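Side-chain contacts in histidine kinase (PDB 7C1I), which probably relays phosphoryl groups, as a histidine-containing phosphotransfer (HPt) protein, between a sensor histidine kinase and receiver domains in two-component signalling: residues D27-V30 with L31-E35; H57-K60 with G61-N65; Y74-E77 with L78-A82; K109-R112 with Q113-R116. One frame throughout, in Å; residues are numbered along the deposited sequence.

Interactions 1, 2 and 3 lie on successive helices of the HPt four-helix bundle, and interaction 4 ends its last helix. Interaction 1 packs on interaction 2, Ser33 OG coming 3.3 Å from Phe59 CE1. Interaction 2 holds His57, probably the phosphoryl acceptor by the family motif, and also meets interaction 3: Lys60 NZ forms a salt bridge with Glu79 OE2 at 2.8 Å, and His57 CD2 packs 3.2 Å from Glu79 OE1. Interaction 4 is tied back to interaction 1 by the Asp27 OD2 to Arg112 NE salt bridge of 3.0 Å; its centre lies about 22 Å from that of interaction 2 and about 31 Å from that of interaction 3.

Interaction 1 (D27-V30 with L31-E35); sequences DTFV and LDSEE
The Phe29 ring carries the hydroxyl of Ser33 on one face: OG stands 3.0 Å above the ring plane, shifted toward the rim on which CZ sits. The same hydroxyl is hydrogen-bonded to the carbonyl oxygen four residues earlier, inside helix 22-45 of the HPt four-helix bundle. The ring also touches Ser63 of helix 49-65 and Val104 of helix 90-112, which is why a large aromatic suits this buried position. Serine suits position 33 because its short polar arm can bend back one turn. With OG beside its own backbone N (chi1 -63°), the hydroxyl donates to Phe29 O at 2.8 Å, while Ser33 N donates to the same oxygen at 2.9 Å. The two donors arrive from opposite faces of the carbonyl plane, so a single oxygen satisfies a buried hydroxyl as well as the routine helix bond.

Two further pairs lie side by side, Val30 with Glu34 and Thr28 with Asp32. In one of two conformers of Thr28, the hydroxyl bonds back to Val24 O and the methyl meets the neighbouring carboxylate, Thr28 CG2 lying 3.4 Å from Asp32 OD2. Glu34 sends its OE2 to a salt bridge with Arg105 of helix 90-112, and on the way its chain passes close over the preceding turn, Glu34 CG lying 3.2 Å from Val30 O.

Interaction 2 (H57-K60 with G61-N65); sequences HSFK and GGSSN
Hydrogen bonding joins Phe59 to Ser63 twice. The serine's backbone N and its OG each reach Phe59 O at 2.8 Å, the two donors coming from opposite faces of the carbonyl plane. With chi1 at -64°, OG folds back toward the preceding turn, and this satisfies a buried hydroxyl inside helix 49-65. The glycines bond through their backbone alone: Gly61 N to His57 O at 3.2 Å and Gly62 N to Ser58 O at 2.9 Å.

Packing adds to the Phe59-Ser63 pair. OG approaches the ring obliquely, 3.4 Å from Phe59 CD1. The ring is hydrophobic filling between helices, touching Leu37 of helix 22-45 and Cys75 of helix 69-83.

Charge enters with Lys60. Its chain leaves anti to the backbone N and bends at chi3 (68°), and NZ forms a salt bridge with Glu79 of helix 69-83.

The run from His57 through Lys60 to Gly61 matches the H-x-x-K-G signature of HPt domains, whose histidine is the phosphorylated residue. His57 is exposed, and the two glycines on the turn after it add no side chains. The chemistry therefore separates the faces: Phe59 and Ser63 lie on the buried one, while the histidine face stays low in bulk, consistent with docking of a receiver domain.

Interaction 3 (Y74-E77 with L78-A82); sequences YCKE and LEESA
On the tightly packed side, Glu77 O accepts two bonds from Ser81, one from Ser81 N at 2.9 Å and a second from Ser81 OG at 2.8 Å. The hydroxyl reaches the carbonyl from the crowded position between its backbone N and carbonyl carbon (chi1 56°), a place that suits so small a group, and the bond gives its buried oxygen a partner within helix 69-83 of the four-helix bundle. Nearby, Leu78 offers hydrophobic bulk to Ala90 of helix 90-112, and its CB lies 3.6 Å from Cys75 O.

The outer flank is looser. Lys76 is exposed, and its long chain runs straight until chi4 (-87°) turns the ammonium toward Glu80. The two side chains cross obliquely, and Lys76 NZ makes a salt bridge with Glu80 OE2 whose hydrogen bond is weak, at 3.3 Å. Closer in, Glu80 CG rests 3.3 Å from Lys76 O.

Glu77 and Glu79 have partners on other parts of the chain: Arg89 and Lys60 respectively. Each of the three acids thus has a basic partner, which would probably stabilise its charge, with the Lys76 bridge making the more modest contribution.

Interaction 4 (K109-R112 with Q113-R116); sequences KQER and QRYR
A type I turn from Arg112 to Tyr115, closed by Tyr115 N on Arg112 O at 3.1 Å, brings helix 90-112 to its end, and before it Arg114 N bonds to Glu111 O at 3.0 Å.

Two acid-base groupings fasten the side chains. Glu111 bends at chi2 (59°), which brings its carboxylate forward to the turn. Its OE2 receives Arg114 NH2 at 3.0 Å in a salt bridge, on the syn side but out of the carboxylate plane, the guanidinium being turned 41° from that plane. The same oxygen lies 2.7 Å from Tyr115 OH, and the hydroxyl also lies within hydrogen-bonding reach of Gln15 of helix 8-18. Tyrosine fits here because its ring packs on Tyr22 and Pro23 while its hydroxyl meets polar partners; the ring's edge faces Arg112 O.

This is the C-terminal tail of the chain, following the last helix of the HPt four-helix bundle. Arg112 receives the terminus: NH1 and NH2 both donate end-on to Arg116 O, each at 3.0 Å, and NH1 adds a weak bond to Tyr115 O. Its remaining nitrogen, NE, pairs with Asp27 of helix 22-45.

On the other flank, Gln113 extends back along the helix, its NE2 making a weak bond of 3.2 Å to Lys109 O and a hydrogen bond to Gly47 O of the second subunit.

Interaction 1 (D27-V30 with L31-E35)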
loop_
_atom_site.group_PDB
_atom_site.type_symbol
_atom_site.label_atom_id
_atom_site.label_comp_id
_atom_site.label_asym_id
_atom_site.label_seq_id
_atom_site.Cartn_x
_atom_site.Cartn_y
_atom_site.Cartn_z
ATOM N N ASP A 27 13.002 11.383 18.151
ATOM C CA ASP A 27 12.641 10.005 18.582
ATOM C C ASP A 27 11.162 10.052 18.984
ATOM O O ASP A 27 10.443 9.083 18.678
ATOM C CB ASP A 27 13.525 9.470 19.711
ATOM C CG ASP A 27 14.911 9.126 19.194
ATOM O OD1 ASP A 27 15.042 8.889 17.978
ATOM O OD2 ASP A 27 15.765 9.019 20.095
ATOM N N THR A 28 10.846 11.084 19.774
ATOM C CA THR A 28 9.501 11.114 20.409
ATOM C C THR A 28 8.461 11.242 19.290
ATOM O O THR A 28 7.473 10.500 19.477
ATOM C CB THR A 28 9.309 12.246 21.425
ATOM O OG1 THR A 28 10.278 11.952 22.431
ATOM C CG2 THR A 28 7.933 12.265 22.055
ATOM N N PHE A 29 8.779 12.119 18.331
ATOM C CA PHE A 29 7.852 12.448 17.216
ATOM C C PHE A 29 7.554 11.141 16.474
ATOM O O PHE A 29 6.405 10.837 16.104
ATOM C CB PHE A 29 8.386 13.492 16.234
ATOM C CG PHE A 29 7.434 13.657 15.076
ATOM C CD1 PHE A 29 6.218 14.286 15.292
ATOM C CD2 PHE A 29 7.749 13.165 13.821
ATOM C CE1 PHE A 29 5.383 14.610 14.234
ATOM C CE2 PHE A 29 6.814 13.295 12.805
ATOM C CZ PHE A 29 5.679 14.043 13.016
ATOM N N VAL A 30 8.586 10.315 16.275
ATOM C CA VAL A 30 8.386 9.022 15.556
ATOM C C VAL A 30 7.382 8.194 16.367
ATOM O O VAL A 30 6.407 7.616 15.845
ATOM C CB VAL A 30 9.702 8.289 15.233
ATOM C CG1 VAL A 30 9.509 6.856 14.762
ATOM C CG2 VAL A 30 10.471 9.155 14.247
ATOM N N LEU A 31 7.631 7.953 17.659
ATOM C CA LEU A 31 6.768 7.061 18.477
ATOM C C LEU A 31 5.374 7.693 18.577
ATOM O O LEU A 31 4.411 6.909 18.457
ATOM C CB LEU A 31 7.427 6.896 19.850
ATOM C CG LEU A 31 8.693 6.048 19.747
ATOM C CD1 LEU A 31 9.396 5.998 21.094
ATOM C CD2 LEU A 31 8.516 4.635 19.215
ATOM N N ASP A 32 5.254 9.002 18.818
ATOM C CA ASP A 32 3.928 9.657 18.983
ATOM C C ASP A 32 3.156 9.400 17.685
ATOM O O ASP A 32 1.950 9.084 17.720
ATOM C CB ASP A 32 4.084 11.147 19.295
ATOM C CG ASP A 32 4.515 11.430 20.724
ATOM O OD1 ASP A 32 4.600 10.483 21.532
ATOM O OD2 ASP A 32 4.772 12.641 20.867
ATOM N N SER A 33 3.792 9.712 16.551
ATOM C CA SER A 33 3.135 9.644 15.219
ATOM C C SER A 33 2.699 8.197 14.963
ATOM O O SER A 33 1.629 8.005 14.355
ATOM C CB SER A 33 4.035 10.240 14.168
ATOM O OG SER A 33 4.318 11.620 14.351
ATOM N N GLU A 34 3.544 7.185 15.181
ATOM C CA GLU A 34 3.199 5.754 14.967
ATOM C C GLU A 34 1.953 5.485 15.819
ATOM O O GLU A 34 1.113 4.731 15.294
ATOM C CB GLU A 34 4.417 4.877 15.266
ATOM C CG GLU A 34 5.433 5.057 14.151
ATOM C CD GLU A 34 6.685 4.234 14.400
ATOM O OE1 GLU A 34 6.964 3.936 15.580
ATOM O OE2 GLU A 34 7.418 4.098 13.397
ATOM N N GLU A 35 1.896 5.792 17.119
ATOM C CA GLU A 35 0.705 5.449 17.941
ATOM C C GLU A 35 -0.526 6.141 17.345
ATOM O O GLU A 35 -1.581 5.479 17.280
ATOM C CB GLU A 35 0.914 5.870 19.397
ATOM C CG GLU A 35 -0.290 5.560 20.268
ATOM C CD GLU A 35 -1.427 6.565 20.328
ATOM O OE1 GLU A 35 -2.560 6.132 20.615
ATOM O OE2 GLU A 35 -1.141 7.755 20.083
#

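Interaction 2 (H57-K60 with G61-N65)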
loop_
_atom_site.group_PDB
_atom_site.type_symbol
_atom_site.label_atom_id
_atom_site.label_comp_id
_atom_site.label_asym_id
_atom_site.label_seq_id
_atom_site.Cartn_x
_atom_site.Cartn_y
_atom_site.Cartn_z
ATOM N N HIS A 57 -6.690 16.057 14.406
ATOM C CA HIS A 57 -6.333 17.397 14.947
ATOM C C HIS A 57 -5.051 17.283 15.782
ATOM O O HIS A 57 -4.228 18.202 15.599
ATOM C CB HIS A 57 -7.500 17.913 15.799
ATOM C CG HIS A 57 -7.165 19.222 16.434
ATOM N ND1 HIS A 57 -6.687 19.189 17.727
ATOM C CD2 HIS A 57 -7.265 20.494 15.996
ATOM C CE1 HIS A 57 -6.510 20.453 18.060
ATOM N NE2 HIS A 57 -6.705 21.244 16.996
ATOM N N SER A 58 -4.903 16.267 16.639
ATOM C CA SER A 58 -3.656 16.220 17.447
ATOM C C SER A 58 -2.471 16.097 16.483
ATOM O O SER A 58 -1.440 16.780 16.654
ATOM C CB SER A 58 -3.698 15.130 18.484
ATOM O OG SER A 58 -4.813 15.335 19.340
ATOM N N PHE A 59 -2.636 15.086 15.622
ATOM C CA PHE A 59 -1.494 14.772 14.724
ATOM C C PHE A 59 -1.073 15.998 13.908
ATOM O O PHE A 59 0.128 16.160 13.602
ATOM C CB PHE A 59 -1.845 13.630 13.766
ATOM C CG PHE A 59 -0.739 12.842 13.114
ATOM C CD1 PHE A 59 0.598 13.031 13.422
ATOM C CD2 PHE A 59 -1.122 11.819 12.262
ATOM C CE1 PHE A 59 1.527 12.227 12.779
ATOM C CE2 PHE A 59 -0.183 11.020 11.631
ATOM C CZ PHE A 59 1.146 11.214 11.930
ATOM N N LYS A 60 -2.008 16.865 13.505
ATOM C CA LYS A 60 -1.786 18.111 12.726
ATOM C C LYS A 60 -0.863 18.981 13.588
ATOM O O LYS A 60 0.141 19.433 13.003
ATOM C CB LYS A 60 -3.132 18.781 12.429
ATOM C CG LYS A 60 -3.028 20.103 11.680
ATOM C CD LYS A 60 -4.344 20.833 11.510
ATOM C CE LYS A 60 -4.848 21.330 12.849
ATOM N NZ LYS A 60 -6.127 22.067 12.721
ATOM N N GLY A 61 -1.269 19.120 14.854
ATOM C CA GLY A 61 -0.384 19.924 15.720
ATOM C C GLY A 61 1.015 19.348 15.863
ATOM O O GLY A 61 2.007 20.105 15.808
ATOM N N GLY A 62 1.127 18.069 16.231
ATOM C CA GLY A 62 2.446 17.455 16.470
ATOM C C GLY A 62 3.276 17.553 15.202
ATOM O O GLY A 62 4.477 17.897 15.227
ATOM N N SER A 63 2.678 17.325 14.028
ATOM C CA SER A 63 3.365 17.414 12.713
ATOM C C SER A 63 3.871 18.847 12.519
ATOM O O SER A 63 5.035 19.074 12.124
ATOM C CB SER A 63 2.492 16.939 11.577
ATOM O OG SER A 63 2.268 15.563 11.838
ATOM N N SER A 64 2.975 19.795 12.811
ATOM C CA SER A 64 3.290 21.230 12.580
ATOM C C SER A 64 4.472 21.641 13.466
ATOM O O SER A 64 5.359 22.300 12.883
ATOM C CB SER A 64 2.059 22.006 12.976
ATOM O OG SER A 64 2.406 23.381 12.913
ATOM N N ASN A 65 4.524 21.114 14.693
ATOM C CA ASN A 65 5.503 21.494 15.749
ATOM C C ASN A 65 6.881 21.023 15.273
ATOM O O ASN A 65 7.935 21.575 15.652
ATOM C CB ASN A 65 5.238 20.863 17.118
ATOM C CG ASN A 65 3.999 21.276 17.886
ATOM O OD1 ASN A 65 3.517 22.334 17.488
ATOM N ND2 ASN A 65 3.648 20.533 18.923
#

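Interaction 3 (Y74-E77 with L78-A82)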
loop_
_atom_site.group_PDB
_atom_site.type_symbol
_atom_site.label_atom_id
_atom_site.label_comp_id
_atom_site.label_asym_id
_atom_site.label_seq_id
_atom_site.Cartn_x
_atom_site.Cartn_y
_atom_site.Cartn_z
ATOM N N TYR A 74 -2.289 16.928 5.407
ATOM C CA TYR A 74 -3.200 15.764 5.247
ATOM C C TYR A 74 -4.003 15.618 6.544
ATOM O O TYR A 74 -5.180 15.210 6.533
ATOM C CB TYR A 74 -2.442 14.452 5.023
ATOM C CG TYR A 74 -1.635 14.489 3.751
ATOM C CD1 TYR A 74 -2.229 14.758 2.529
ATOM C CD2 TYR A 74 -0.324 14.041 3.725
ATOM C CE1 TYR A 74 -1.463 14.896 1.384
ATOM C CE2 TYR A 74 0.420 14.049 2.558
ATOM C CZ TYR A 74 -0.165 14.418 1.360
ATOM O OH TYR A 74 0.552 14.496 0.201
ATOM N N CYS A 75 -3.350 15.776 7.698
ATOM C CA CYS A 75 -4.080 15.652 8.989
ATOM C C CYS A 75 -5.215 16.683 8.993
ATOM O O CYS A 75 -6.312 16.341 9.478
ATOM C CB CYS A 75 -3.152 15.982 10.151
ATOM S SG CYS A 75 -1.881 14.721 10.431
ATOM N N LYS A 76 -4.957 17.909 8.526
ATOM C CA LYS A 76 -6.008 18.962 8.513
ATOM C C LYS A 76 -7.187 18.555 7.622
ATOM O O LYS A 76 -8.364 18.687 8.016
ATOM C CB LYS A 76 -5.354 20.258 8.022
ATOM C CG LYS A 76 -6.321 21.426 7.887
ATOM C CD LYS A 76 -5.613 22.639 7.320
ATOM C CE LYS A 76 -6.470 23.877 7.152
ATOM N NZ LYS A 76 -7.165 23.871 5.843
ATOM N N GLU A 77 -6.855 17.946 6.480
ATOM C CA GLU A 77 -7.944 17.495 5.572
ATOM C C GLU A 77 -8.810 16.421 6.238
ATOM O O GLU A 77 -10.052 16.417 6.121
ATOM C CB GLU A 77 -7.335 16.927 4.289
ATOM C CG GLU A 77 -6.718 17.951 3.353
ATOM C CD GLU A 77 -6.327 17.250 2.064
ATOM O OE1 GLU A 77 -5.150 16.856 1.937
ATOM O OE2 GLU A 77 -7.179 17.226 1.150
ATOM N N LEU A 78 -8.172 15.501 6.969
ATOM C CA LEU A 78 -8.903 14.428 7.692
ATOM C C LEU A 78 -9.768 15.082 8.774
ATOM O O LEU A 78 -10.906 14.637 9.023
ATOM C CB LEU A 78 -7.949 13.341 8.200
ATOM C CG LEU A 78 -8.667 12.205 8.925
ATOM C CD1 LEU A 78 -9.693 11.578 7.993
ATOM C CD2 LEU A 78 -7.586 11.216 9.337
ATOM N N GLU A 79 -9.171 15.964 9.581
ATOM C CA GLU A 79 -9.911 16.593 10.709
ATOM C C GLU A 79 -11.179 17.259 10.163
ATOM O O GLU A 79 -12.273 17.001 10.702
ATOM C CB GLU A 79 -9.003 17.682 11.283
ATOM C CG GLU A 79 -9.715 18.352 12.445
ATOM C CD GLU A 79 -8.984 19.617 12.864
ATOM O OE1 GLU A 79 -9.555 20.246 13.777
ATOM O OE2 GLU A 79 -7.918 19.956 12.315
ATOM N N GLU A 80 -11.019 18.013 9.072
ATOM C CA GLU A 80 -12.131 18.850 8.542
ATOM C C GLU A 80 -13.178 17.912 7.931
ATOM O O GLU A 80 -14.382 18.186 8.107
ATOM C CB GLU A 80 -11.617 19.835 7.492
ATOM C CG GLU A 80 -10.796 20.917 8.171
ATOM C CD GLU A 80 -10.235 21.961 7.221
ATOM O OE1 GLU A 80 -10.366 21.839 5.987
ATOM O OE2 GLU A 80 -9.632 22.910 7.760
ATOM N N SER A 81 -12.751 16.922 7.141
ATOM C CA SER A 81 -13.778 16.045 6.518
ATOM C C SER A 81 -14.485 15.223 7.603
ATOM O O SER A 81 -15.728 15.097 7.599
ATOM C CB SER A 81 -13.175 15.231 5.403
ATOM O OG SER A 81 -12.069 14.469 5.861
ATOM N N ALA A 82 -13.792 14.666 8.600
ATOM C CA ALA A 82 -14.359 13.863 9.707
ATOM C C ALA A 82 -15.357 14.745 10.467
ATOM O O ALA A 82 -16.405 14.243 10.922
ATOM C CB ALA A 82 -13.357 13.197 10.621
#

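Interaction 4 (K109-R112 with Q113-R116)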
loop_
_atom_site.group_PDB
_atom_site.type_symbol
_atom_site.label_atom_id
_atom_site.label_comp_id
_atom_site.label_asym_id
_atom_site.label_seq_id
_atom_site.Cartn_x
_atom_site.Cartn_y
_atom_site.Cartn_z
ATOM N N LYS A 109 15.402 9.515 11.419
ATOM C CA LYS A 109 16.305 8.428 11.884
ATOM C C LYS A 109 17.707 8.755 11.358
ATOM O O LYS A 109 18.681 8.583 12.123
ATOM C CB LYS A 109 15.829 7.115 11.253
ATOM C CG LYS A 109 14.544 6.603 11.890
ATOM C CD LYS A 109 14.837 5.947 13.221
ATOM C CE LYS A 109 13.634 5.530 14.041
ATOM N NZ LYS A 109 14.135 4.787 15.222
ATOM N N GLN A 110 17.812 9.323 10.153
ATOM C CA GLN A 110 19.141 9.703 9.604
ATOM C C GLN A 110 19.788 10.743 10.525
ATOM O O GLN A 110 20.978 10.628 10.882
ATOM C CB GLN A 110 18.969 10.169 8.157
ATOM C CG GLN A 110 20.268 10.524 7.450
ATOM C CD GLN A 110 19.953 10.938 6.033
ATOM O OE1 GLN A 110 19.046 11.727 5.779
ATOM N NE2 GLN A 110 20.830 10.566 5.115
ATOM N N GLU A 111 19.033 11.816 10.785
ATOM C CA GLU A 111 19.566 12.977 11.547
ATOM C C GLU A 111 19.897 12.424 12.939
ATOM O O GLU A 111 20.918 12.814 13.542
ATOM C CB GLU A 111 18.488 14.056 11.659
ATOM C CG GLU A 111 19.007 15.237 12.457
ATOM C CD GLU A 111 20.247 15.915 11.901
ATOM O OE1 GLU A 111 20.495 15.823 10.682
ATOM O OE2 GLU A 111 20.867 16.659 12.689
ATOM N N ARG A 112 19.079 11.591 13.589
ATOM C CA ARG A 112 19.271 11.129 14.991
ATOM C C ARG A 112 20.646 10.463 15.113
ATOM O O ARG A 112 21.201 10.441 16.230
ATOM C CB ARG A 112 18.156 10.170 15.420
ATOM C CG ARG A 112 18.261 9.513 16.789
ATOM C CD ARG A 112 18.172 10.636 17.805
ATOM N NE ARG A 112 18.364 10.050 19.124
ATOM C CZ ARG A 112 19.528 9.813 19.718
ATOM N NH1 ARG A 112 20.644 10.061 19.055
ATOM N NH2 ARG A 112 19.595 9.301 20.934
ATOM N N GLN A 113 21.165 9.843 14.049
ATOM C CA GLN A 113 22.418 9.046 14.146
ATOM C C GLN A 113 23.588 10.013 14.355
ATOM O O GLN A 113 24.698 9.548 14.678
ATOM C CB GLN A 113 22.530 8.256 12.841
ATOM C CG GLN A 113 21.652 7.014 12.873
ATOM C CD GLN A 113 21.622 6.375 11.506
ATOM O OE1 GLN A 113 22.657 6.120 10.894
ATOM N NE2 GLN A 113 20.463 6.167 10.903
ATOM N N ARG A 114 23.401 11.331 14.253
ATOM C CA ARG A 114 24.429 12.396 14.400
ATOM C C ARG A 114 24.597 12.685 15.896
ATOM O O ARG A 114 25.557 13.447 16.139
ATOM C CB ARG A 114 24.162 13.644 13.552
ATOM C CG ARG A 114 24.076 13.275 12.078
ATOM C CD ARG A 114 23.692 14.465 11.221
ATOM N NE ARG A 114 24.839 15.358 11.161
ATOM C CZ ARG A 114 24.917 16.493 11.844
ATOM N NH1 ARG A 114 26.029 17.198 11.716
ATOM N NH2 ARG A 114 23.864 16.936 12.506
ATOM N N TYR A 115 23.826 12.075 16.802
ATOM C CA TYR A 115 23.841 12.418 18.247
ATOM C C TYR A 115 24.080 11.107 19.005
ATOM O O TYR A 115 23.680 9.997 18.607
ATOM C CB TYR A 115 22.499 13.023 18.669
ATOM C CG TYR A 115 22.242 14.276 17.870
ATOM C CD1 TYR A 115 21.549 14.076 16.687
ATOM C CD2 TYR A 115 22.562 15.581 18.203
ATOM C CE1 TYR A 115 21.300 15.134 15.829
ATOM C CE2 TYR A 115 22.255 16.643 17.367
ATOM C CZ TYR A 115 21.538 16.444 16.202
ATOM O OH TYR A 115 21.374 17.415 15.257
ATOM N N ARG A 116 24.637 11.198 20.219
ATOM C CA ARG A 116 24.845 9.994 21.068
ATOM C C ARG A 116 23.505 9.315 21.370
ATOM O O ARG A 116 22.450 9.949 21.431
ATOM C CB ARG A 116 25.478 10.429 22.394
ATOM C CG ARG A 116 26.024 9.273 23.220
ATOM C CD ARG A 116 26.839 9.559 24.468
ATOM N NE ARG A 116 28.004 10.392 24.199
ATOM C CZ ARG A 116 29.225 9.994 23.860
ATOM N NH1 ARG A 116 29.590 8.729 23.740
ATOM N NH2 ARG A 116 30.137 10.919 23.618
ATOM O OXT ARG A 116 23.631 8.096 21.497
#